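Local atomic coordinates of sterol regulatory element-binding protein cleavage-activating protein (Schizosaccharomyces pombe, PDB entry 4YHC), a protein that acts as an escort required for processing of the sre1 precursor at low sterol and low oxygen, seen here as its WD40 domain. Residues I235-R240 and I287-T292; V244-L249 and E253-F258; F277-F282 and Q321-D326. The protein carries 9 engineered substitutions. All coordinates share one frame; numbering follows the deposited sequence.

Interaction 1 (I235-R240 and I287-T292)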
loop_
_atom_site.group_PDB
_atom_site.type_symbol
_atom_site.label_atom_id
_atom_site.label_comp_id
_atom_site.label_asym_id
_atom_site.label_seq_id
_atom_site.Cartn_x
_atom_site.Cartn_y
_atom_site.Cartn_z
ATOM N N ILE A 235 -7.952 10.911 -6.867
ATOM C CA ILE A 235 -8.855 10.977 -5.748
ATOM C C ILE A 235 -8.065 10.868 -4.462
ATOM O O ILE A 235 -7.151 10.037 -4.384
ATOM C CB ILE A 235 -9.825 9.810 -5.766
ATOM C CG1 ILE A 235 -10.879 10.094 -6.837
ATOM C CG2 ILE A 235 -10.563 9.690 -4.433
ATOM C CD1 ILE A 235 -11.713 8.900 -7.124
ATOM N N LEU A 236 -8.454 11.681 -3.487
ATOM C CA LEU A 236 -7.989 11.578 -2.126
ATOM C C LEU A 236 -9.144 11.306 -1.185
ATOM O O LEU A 236 -10.230 11.966 -1.312
ATOM C CB LEU A 236 -7.351 12.898 -1.730
ATOM C CG LEU A 236 -6.749 12.928 -0.330
ATOM C CD1 LEU A 236 -5.424 13.610 -0.272
ATOM C CD2 LEU A 236 -7.676 13.643 0.651
ATOM N N PHE A 237 -8.933 10.362 -0.257
ATOM C CA PHE A 237 -9.939 10.013 0.760
ATOM C C PHE A 237 -9.435 10.681 2.064
ATOM O O PHE A 237 -8.268 10.505 2.450
ATOM C CB PHE A 237 -10.096 8.511 0.951
ATOM C CG PHE A 237 -10.724 7.801 -0.200
ATOM C CD1 PHE A 237 -9.978 7.447 -1.312
ATOM C CD2 PHE A 237 -12.055 7.463 -0.178
ATOM C CE1 PHE A 237 -10.571 6.816 -2.376
ATOM C CE2 PHE A 237 -12.626 6.852 -1.214
ATOM C CZ PHE A 237 -11.891 6.491 -2.301
ATOM N N LEU A 238 -10.280 11.481 2.723
ATOM C CA LEU A 238 -9.992 12.152 3.991
ATOM C C LEU A 238 -10.895 11.506 5.072
ATOM O O LEU A 238 -12.069 11.640 5.017
ATOM C CB LEU A 238 -10.310 13.627 3.877
ATOM C CG LEU A 238 -9.831 14.639 4.968
ATOM C CD1 LEU A 238 -10.980 15.245 5.734
ATOM C CD2 LEU A 238 -8.842 14.144 5.999
ATOM N N ALA A 239 -10.325 10.761 5.992
ATOM C CA ALA A 239 -11.022 10.076 7.028
ATOM C C ALA A 239 -11.086 10.991 8.249
ATOM O O ALA A 239 -10.138 11.663 8.570
ATOM C CB ALA A 239 -10.287 8.850 7.432
ATOM N N ARG A 240 -12.249 11.040 8.866
ATOM C CA ARG A 240 -12.486 11.911 10.048
ATOM C C ARG A 240 -13.264 10.981 10.994
ATOM O O ARG A 240 -12.983 9.740 11.002
ATOM C CB ARG A 240 -13.208 13.230 9.662
ATOM C CG ARG A 240 -14.383 13.091 8.712
ATOM C CD ARG A 240 -14.979 14.460 8.273
ATOM N NE ARG A 240 -15.985 14.235 7.250
ATOM C CZ ARG A 240 -17.149 13.607 7.409
ATOM N NH1 ARG A 240 -17.598 13.239 8.613
ATOM N NH2 ARG A 240 -17.890 13.336 6.334
ATOM N N ILE A 287 -15.748 -0.765 -3.931
ATOM C CA ILE A 287 -14.790 0.001 -3.138
ATOM C C ILE A 287 -14.740 -0.694 -1.797
ATOM O O ILE A 287 -15.814 -1.037 -1.240
ATOM C CB ILE A 287 -15.279 1.432 -2.911
ATOM C CG1 ILE A 287 -15.724 2.066 -4.207
ATOM C CG2 ILE A 287 -14.207 2.280 -2.209
ATOM C CD1 ILE A 287 -16.339 3.453 -4.029
ATOM N N SER A 288 -13.549 -0.805 -1.222
ATOM C CA SER A 288 -13.349 -1.443 0.100
ATOM C C SER A 288 -12.496 -0.533 0.920
ATOM O O SER A 288 -11.454 0.027 0.417
ATOM C CB SER A 288 -12.613 -2.744 0.004
ATOM O OG SER A 288 -13.280 -3.724 -0.738
ATOM N N PHE A 289 -12.895 -0.390 2.191
ATOM C CA PHE A 289 -12.124 0.388 3.190
ATOM C C PHE A 289 -11.659 -0.586 4.255
ATOM O O PHE A 289 -12.418 -1.514 4.610
ATOM C CB PHE A 289 -12.950 1.453 3.927
ATOM C CG PHE A 289 -13.557 2.490 3.079
ATOM C CD1 PHE A 289 -12.887 3.010 1.967
ATOM C CD2 PHE A 289 -14.772 3.021 3.387
ATOM C CE1 PHE A 289 -13.449 4.004 1.171
ATOM C CE2 PHE A 289 -15.327 4.023 2.600
ATOM C CZ PHE A 289 -14.671 4.481 1.448
ATOM N N CYS A 290 -10.480 -0.336 4.797
ATOM C CA CYS A 290 -9.940 -1.035 5.939
ATOM C C CYS A 290 -9.532 0.003 6.932
ATOM O O CYS A 290 -8.892 0.974 6.594
ATOM C CB CYS A 290 -8.690 -1.865 5.562
ATOM S SG CYS A 290 -7.956 -2.743 6.966
ATOM N N PHE A 291 -9.872 -0.225 8.184
ATOM C CA PHE A 291 -9.471 0.691 9.295
ATOM C C PHE A 291 -9.562 -0.005 10.667
ATOM O O PHE A 291 -10.098 -1.111 10.774
ATOM C CB PHE A 291 -10.280 1.998 9.244
ATOM C CG PHE A 291 -11.732 1.799 9.470
ATOM C CD1 PHE A 291 -12.598 1.557 8.430
ATOM C CD2 PHE A 291 -12.231 1.824 10.770
ATOM C CE1 PHE A 291 -13.954 1.399 8.668
ATOM C CE2 PHE A 291 -13.560 1.648 11.020
ATOM C CZ PHE A 291 -14.432 1.424 9.978
ATOM N N THR A 292 -8.938 0.619 11.656
ATOM C CA THR A 292 -9.095 0.256 13.059
ATOM C C THR A 292 -10.048 1.195 13.711
ATOM O O THR A 292 -9.965 2.411 13.599
ATOM C CB THR A 292 -7.751 0.273 13.771
ATOM O OG1 THR A 292 -6.908 -0.655 13.082
ATOM C CG2 THR A 292 -7.865 -0.173 15.274
#
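F237 lays one side of its ring, the CD2–CE2 bond, against the CE1 corner of F289. The closest pair is F237 CE2 and F289 CE1 at 3.8 Å, and F237 CE2 also lies 4.1 Å from F289 CZ. F237 CE2 arrives at the edge of the F289 ring, near its plane. The rings meet obliquely, their planes 73° apart and their centroids 5.8 Å apart, so their overlap is small. Each ring lies beside its own backbone N, with CG anti to the carbonyl carbon (chi1 -69° in F237, -60° in F289). Both side chains leave their strands toward each other and together span the 10.2 Å between F237 CA and F289 CA. The contact is purely apolar and buried, van der Waals packing between two sheets rather than pairing within one. Strand 235-239 belongs to the four-stranded antiparallel blade 226-259 and strand 281-292 to the sheet that follows it, as between consecutive blades of a WD40 propeller. V270 of strand 269-278 touches both phenylalanine side chains, V244 and M246 of strand 243-248 pack on F237, and F258, F268 and Y304 gather round F289.

Interaction 2 (V244-L249 and E253-F258)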
loop_
_atom_site.group_PDB
_atom_site.type_symbol
_atom_site.label_atom_id
_atom_site.label_comp_id
_atom_site.label_asym_id
_atom_site.label_seq_id
_atom_site.Cartn_x
_atom_site.Cartn_y
_atom_site.Cartn_z
ATOM N N VAL A 244 -15.768 9.389 5.746
ATOM C CA VAL A 244 -14.665 9.648 4.876
ATOM C C VAL A 244 -15.163 10.456 3.698
ATOM O O VAL A 244 -16.105 10.036 3.035
ATOM C CB VAL A 244 -14.032 8.377 4.311
ATOM C CG1 VAL A 244 -12.800 8.764 3.480
ATOM C CG2 VAL A 244 -13.578 7.457 5.420
ATOM N N ASP A 245 -14.491 11.581 3.431
ATOM C CA ASP A 245 -14.787 12.409 2.249
ATOM C C ASP A 245 -13.873 12.037 1.074
ATOM O O ASP A 245 -12.612 11.935 1.254
ATOM C CB ASP A 245 -14.598 13.855 2.612
ATOM C CG ASP A 245 -15.544 14.269 3.740
ATOM O OD1 ASP A 245 -16.697 13.800 3.787
ATOM O OD2 ASP A 245 -15.129 15.030 4.580
ATOM N N MET A 246 -14.525 11.807 -0.084
ATOM C CA MET A 246 -13.872 11.335 -1.292
ATOM C C MET A 246 -13.812 12.558 -2.215
ATOM O O MET A 246 -14.842 13.094 -2.583
ATOM C CB MET A 246 -14.596 10.170 -1.911
ATOM C CG MET A 246 -13.873 9.685 -3.196
ATOM S SD MET A 246 -14.580 8.221 -3.875
ATOM C CE MET A 246 -15.822 9.027 -4.896
ATOM N N ILE A 247 -12.597 13.046 -2.480
ATOM C CA ILE A 247 -12.391 14.316 -3.116
ATOM C C ILE A 247 -11.684 14.152 -4.484
ATOM O O ILE A 247 -10.714 13.395 -4.607
ATOM C CB ILE A 247 -11.544 15.148 -2.210
ATOM C CG1 ILE A 247 -12.258 15.389 -0.869
ATOM C CG2 ILE A 247 -11.102 16.413 -2.884
ATOM C CD1 ILE A 247 -11.381 15.995 0.176
ATOM N N ASP A 248 -12.227 14.800 -5.507
ATOM C CA ASP A 248 -11.610 14.880 -6.863
ATOM C C ASP A 248 -10.547 15.946 -6.859
ATOM O O ASP A 248 -10.810 17.157 -6.723
ATOM C CB ASP A 248 -12.673 15.184 -7.903
ATOM C CG ASP A 248 -12.081 15.517 -9.311
ATOM O OD1 ASP A 248 -10.856 15.252 -9.643
ATOM O OD2 ASP A 248 -12.924 16.048 -10.095
ATOM N N LEU A 249 -9.313 15.542 -6.998
ATOM C CA LEU A 249 -8.244 16.528 -6.892
ATOM C C LEU A 249 -8.028 17.286 -8.228
ATOM O O LEU A 249 -7.320 18.252 -8.274
ATOM C CB LEU A 249 -6.955 15.792 -6.528
ATOM C CG LEU A 249 -6.419 15.504 -5.145
ATOM C CD1 LEU A 249 -7.242 16.012 -3.999
ATOM C CD2 LEU A 249 -5.959 14.083 -4.981
ATOM N N GLU A 253 -13.232 19.007 -5.816
ATOM C CA GLU A 253 -14.660 18.788 -5.737
ATOM C C GLU A 253 -14.942 17.610 -4.825
ATOM O O GLU A 253 -14.405 16.524 -5.019
ATOM C CB GLU A 253 -15.227 18.517 -7.127
ATOM C CG GLU A 253 -16.740 18.557 -7.196
ATOM C CD GLU A 253 -17.243 19.601 -8.169
ATOM O OE1 GLU A 253 -18.442 19.567 -8.510
ATOM O OE2 GLU A 253 -16.436 20.453 -8.590
ATOM N N LEU A 254 -15.784 17.831 -3.823
ATOM C CA LEU A 254 -16.195 16.776 -2.965
ATOM C C LEU A 254 -17.126 15.864 -3.722
ATOM O O LEU A 254 -18.172 16.274 -4.175
ATOM C CB LEU A 254 -16.882 17.316 -1.713
ATOM C CG LEU A 254 -17.423 16.201 -0.789
ATOM C CD1 LEU A 254 -16.309 15.268 -0.277
ATOM C CD2 LEU A 254 -18.182 16.779 0.392
ATOM N N LEU A 255 -16.804 14.584 -3.852
ATOM C CA LEU A 255 -17.657 13.704 -4.624
ATOM C C LEU A 255 -18.696 12.914 -3.815
ATOM O O LEU A 255 -19.776 12.588 -4.313
ATOM C CB LEU A 255 -16.753 12.671 -5.343
ATOM C CG LEU A 255 -15.734 13.226 -6.342
ATOM C CD1 LEU A 255 -14.533 12.307 -6.520
ATOM C CD2 LEU A 255 -16.412 13.305 -7.675
ATOM N N HIS A 256 -18.298 12.469 -2.599
ATOM C CA HIS A 256 -19.208 11.780 -1.698
ATOM C C HIS A 256 -18.614 11.752 -0.313
ATOM O O HIS A 256 -17.387 11.782 -0.189
ATOM C CB HIS A 256 -19.377 10.371 -2.156
ATOM C CG HIS A 256 -20.419 9.599 -1.434
ATOM N ND1 HIS A 256 -21.755 9.931 -1.483
ATOM C CD2 HIS A 256 -20.343 8.448 -0.725
ATOM C CE1 HIS A 256 -22.454 9.022 -0.842
ATOM N NE2 HIS A 256 -21.612 8.112 -0.366
ATOM N N SER A 257 -19.489 11.637 0.698
ATOM C CA SER A 257 -19.104 11.384 2.071
ATOM C C SER A 257 -19.686 10.084 2.431
ATOM O O SER A 257 -20.890 9.867 2.280
ATOM C CB SER A 257 -19.607 12.473 3.009
ATOM O OG SER A 257 -18.940 13.651 2.619
ATOM N N PHE A 258 -18.817 9.152 2.775
ATOM C CA PHE A 258 -19.233 7.844 3.220
ATOM C C PHE A 258 -19.460 7.982 4.727
ATOM O O PHE A 258 -18.785 8.746 5.347
ATOM C CB PHE A 258 -18.131 6.774 2.964
ATOM C CG PHE A 258 -17.880 6.483 1.484
ATOM C CD1 PHE A 258 -17.108 7.316 0.726
ATOM C CD2 PHE A 258 -18.423 5.383 0.889
ATOM C CE1 PHE A 258 -16.841 7.043 -0.617
ATOM C CE2 PHE A 258 -18.143 5.083 -0.437
ATOM C CZ PHE A 258 -17.387 5.938 -1.192
#
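V244 and F258 exchange two main-chain bonds, V244 N to F258 O and F258 N to V244 O, at one end of an antiparallel hairpin. Further along, D248 N donates to E253 O, and the return bond from E253 N to D248 O is weak. Between these ends lies a classic beta bulge: L255 and H256 both face M246, with L255 N bonded to M246 O (2.8 Å) and M246 N to H256 O (2.9 Å), which moves the register on by one residue. Among the side chains, the polar link is S257 OG to D245 OD1 (2.5 Å), made on the anti side of the carboxylate and 30° out of its plane. R240 forms a salt bridge to the same OD1, and N216 bonds both D245 OD2 and S257 OG. L254 CD1 packs on D245 CB on this same face; the M246, H256 and F258 face carries most other apolar packing. The M246 chain bends at chi3 (87°), bringing CE 3.8 Å from L255 CB. M246 SD sits at the rim of the F258 ring, 5.4 Å from its centroid, a Met-aromatic contact, while H256 CD2 lies over one face of that ring. The buried D245 carboxylate, met by the R240 guanidinium, the N216 backbone N-H and the S257 hydroxyl, is probably kept ionised.

Interaction 3 (F277-F282 and Q321-D326)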
loop_
_atom_site.group_PDB
_atom_site.type_symbol
_atom_site.label_atom_id
_atom_site.label_comp_id
_atom_site.label_asym_id
_atom_site.label_seq_id
_atom_site.Cartn_x
_atom_site.Cartn_y
_atom_site.Cartn_z
ATOM N N PHE A 277 -11.281 3.002 -17.445
ATOM C CA PHE A 277 -11.558 4.386 -17.713
ATOM C C PHE A 277 -12.265 4.397 -19.058
ATOM O O PHE A 277 -11.722 3.837 -20.054
ATOM C CB PHE A 277 -10.285 5.125 -17.714
ATOM C CG PHE A 277 -10.424 6.587 -17.885
ATOM C CD1 PHE A 277 -10.402 7.169 -19.145
ATOM C CD2 PHE A 277 -10.491 7.409 -16.805
ATOM C CE1 PHE A 277 -10.525 8.527 -19.293
ATOM C CE2 PHE A 277 -10.639 8.753 -16.944
ATOM C CZ PHE A 277 -10.604 9.320 -18.213
ATOM N N VAL A 278 -13.500 4.895 -19.063
ATOM C CA VAL A 278 -14.350 4.800 -20.242
ATOM C C VAL A 278 -15.072 6.150 -20.390
ATOM O O VAL A 278 -15.755 6.673 -19.437
ATOM C CB VAL A 278 -15.409 3.705 -20.174
ATOM C CG1 VAL A 278 -16.243 3.742 -21.477
ATOM C CG2 VAL A 278 -14.852 2.293 -19.995
ATOM N N ASN A 279 -14.839 6.753 -21.554
ATOM C CA ASN A 279 -15.410 8.055 -21.880
ATOM C C ASN A 279 -15.325 9.035 -20.763
ATOM O O ASN A 279 -16.353 9.627 -20.360
ATOM C CB ASN A 279 -16.885 7.859 -22.265
ATOM C CG ASN A 279 -17.544 9.126 -22.791
ATOM O OD1 ASN A 279 -16.882 10.107 -23.176
ATOM N ND2 ASN A 279 -18.886 9.118 -22.794
ATOM N N GLY A 280 -14.121 9.253 -20.258
ATOM C CA GLY A 280 -13.908 10.297 -19.252
ATOM C C GLY A 280 -14.278 9.901 -17.828
ATOM O O GLY A 280 -14.057 10.645 -16.915
ATOM N N GLN A 281 -14.691 8.668 -17.653
ATOM C CA GLN A 281 -15.166 8.131 -16.360
ATOM C C GLN A 281 -14.224 7.098 -15.790
ATOM O O GLN A 281 -13.969 6.062 -16.432
ATOM C CB GLN A 281 -16.495 7.381 -16.549
ATOM C CG GLN A 281 -17.609 8.277 -17.026
ATOM C CD GLN A 281 -18.908 7.578 -17.215
ATOM O OE1 GLN A 281 -19.018 6.345 -17.192
ATOM N NE2 GLN A 281 -19.913 8.368 -17.461
ATOM N N PHE A 282 -13.754 7.330 -14.574
ATOM C CA PHE A 282 -13.038 6.301 -13.851
ATOM C C PHE A 282 -14.047 5.382 -13.192
ATOM O O PHE A 282 -14.778 5.766 -12.226
ATOM C CB PHE A 282 -12.050 6.907 -12.903
ATOM C CG PHE A 282 -11.079 5.903 -12.333
ATOM C CD1 PHE A 282 -11.454 5.068 -11.336
ATOM C CD2 PHE A 282 -9.780 5.852 -12.800
ATOM C CE1 PHE A 282 -10.582 4.104 -10.845
ATOM C CE2 PHE A 282 -8.878 4.891 -12.328
ATOM C CZ PHE A 282 -9.308 4.002 -11.365
ATOM N N GLN A 321 -19.077 17.226 -16.334
ATOM C CA GLN A 321 -20.065 17.752 -17.252
ATOM C C GLN A 321 -20.610 16.535 -17.983
ATOM O O GLN A 321 -20.023 15.453 -17.896
ATOM C CB GLN A 321 -19.423 18.742 -18.241
ATOM C CG GLN A 321 -18.460 18.130 -19.266
ATOM C CD GLN A 321 -18.844 18.393 -20.737
ATOM O OE1 GLN A 321 -19.927 18.925 -21.051
ATOM N NE2 GLN A 321 -17.973 17.972 -21.652
ATOM N N PRO A 322 -21.742 16.683 -18.680
ATOM C CA PRO A 322 -22.264 15.560 -19.480
ATOM C C PRO A 322 -21.523 15.425 -20.820
ATOM O O PRO A 322 -20.892 16.368 -21.258
ATOM C CB PRO A 322 -23.733 15.912 -19.674
ATOM C CG PRO A 322 -23.831 17.381 -19.455
ATOM C CD PRO A 322 -22.720 17.772 -18.512
ATOM N N ASN A 323 -21.592 14.250 -21.452
ATOM C CA ASN A 323 -20.827 13.958 -22.668
ATOM C C ASN A 323 -21.425 12.813 -23.503
ATOM O O ASN A 323 -21.360 11.651 -23.100
ATOM C CB ASN A 323 -19.388 13.605 -22.280
ATOM C CG ASN A 323 -18.450 13.600 -23.457
ATOM O OD1 ASN A 323 -18.859 13.768 -24.594
ATOM N ND2 ASN A 323 -17.172 13.420 -23.188
ATOM N N LEU A 324 -21.939 13.138 -24.691
ATOM C CA LEU A 324 -22.658 12.172 -25.523
ATOM C C LEU A 324 -21.765 11.539 -26.584
ATOM O O LEU A 324 -22.237 11.084 -27.633
ATOM C CB LEU A 324 -23.879 12.827 -26.167
ATOM C CG LEU A 324 -24.799 13.603 -25.233
ATOM C CD1 LEU A 324 -25.934 14.172 -26.078
ATOM C CD2 LEU A 324 -25.349 12.732 -24.126
ATOM N N VAL A 325 -20.473 11.482 -26.281
ATOM C CA VAL A 325 -19.517 10.773 -27.119
ATOM C C VAL A 325 -20.131 9.427 -27.425
ATOM O O VAL A 325 -20.647 8.750 -26.530
ATOM C CB VAL A 325 -18.145 10.509 -26.443
ATOM C CG1 VAL A 325 -17.163 9.913 -27.454
ATOM C CG2 VAL A 325 -17.554 11.770 -25.853
ATOM N N ASP A 326 -20.111 9.079 -28.694
ATOM C CA ASP A 326 -20.548 7.798 -29.146
ATOM C C ASP A 326 -19.254 6.940 -29.367
ATOM O O ASP A 326 -18.756 6.840 -30.485
ATOM C CB ASP A 326 -21.339 8.036 -30.425
ATOM C CG ASP A 326 -21.803 6.774 -31.094
ATOM O OD1 ASP A 326 -21.621 5.666 -30.523
ATOM O OD2 ASP A 326 -22.359 6.918 -32.214
#
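N279 reaches across to N323 and V325, its amide carried outward with CG opposite the backbone N (chi1 -173°). N279 OD1 lies 3.2 Å from V325 CG2 and 3.5 Å from V325 CB. The same oxygen comes 3.3 Å from N323 ND2, but the angle is too poor for a hydrogen bond; the two amide planes are 63° apart. The N279 and V325 side chains run alongside each other, pointing opposite ways. An alanine here has no amide to reach across, and V325 CG2 and the N323 amide would probably lose the neighbour they now pack against. N279 and G280 are the two central residues of a type I' turn, both with positive phi, which joins strands 269-278 and 281-292 into a tight beta hairpin of the WD40 domain. The turn is closed by V278 N to Q281 O and by Q281 N to V278 O, both 2.9 Å. The 321-326 loop, which leaves strand 311-317 and leads to strand 335-337, passes along this hairpin tip at the surface. G280 pairs through its backbone with W318. Next, Q281 packs on I314 and K317 of strand 311-317, and its OE1 bonds R283 NE.

From the N terminus, residues 235-240 open interaction 1, whose loop closes only at 287-292. Nested inside it, interaction 2 opens at 244-249 and closes just after a short turn at 253-258, making the outer hairpin of the blade. Interaction 3 starts at 277-282, within the same loop, but finds its partner at 321-326, so it crosses interaction 1 and follows interaction 2 in series. Interactions 1 and 2 touch, their centres about 10 Å apart: strands 235-239 and 243-248 are sheet neighbours, and I235 packs on M246. Interaction 3 lies farther out, its centre about 26 Å from that of interaction 1, yet both use strand 281-292, which runs from the surface hairpin to the blade interface.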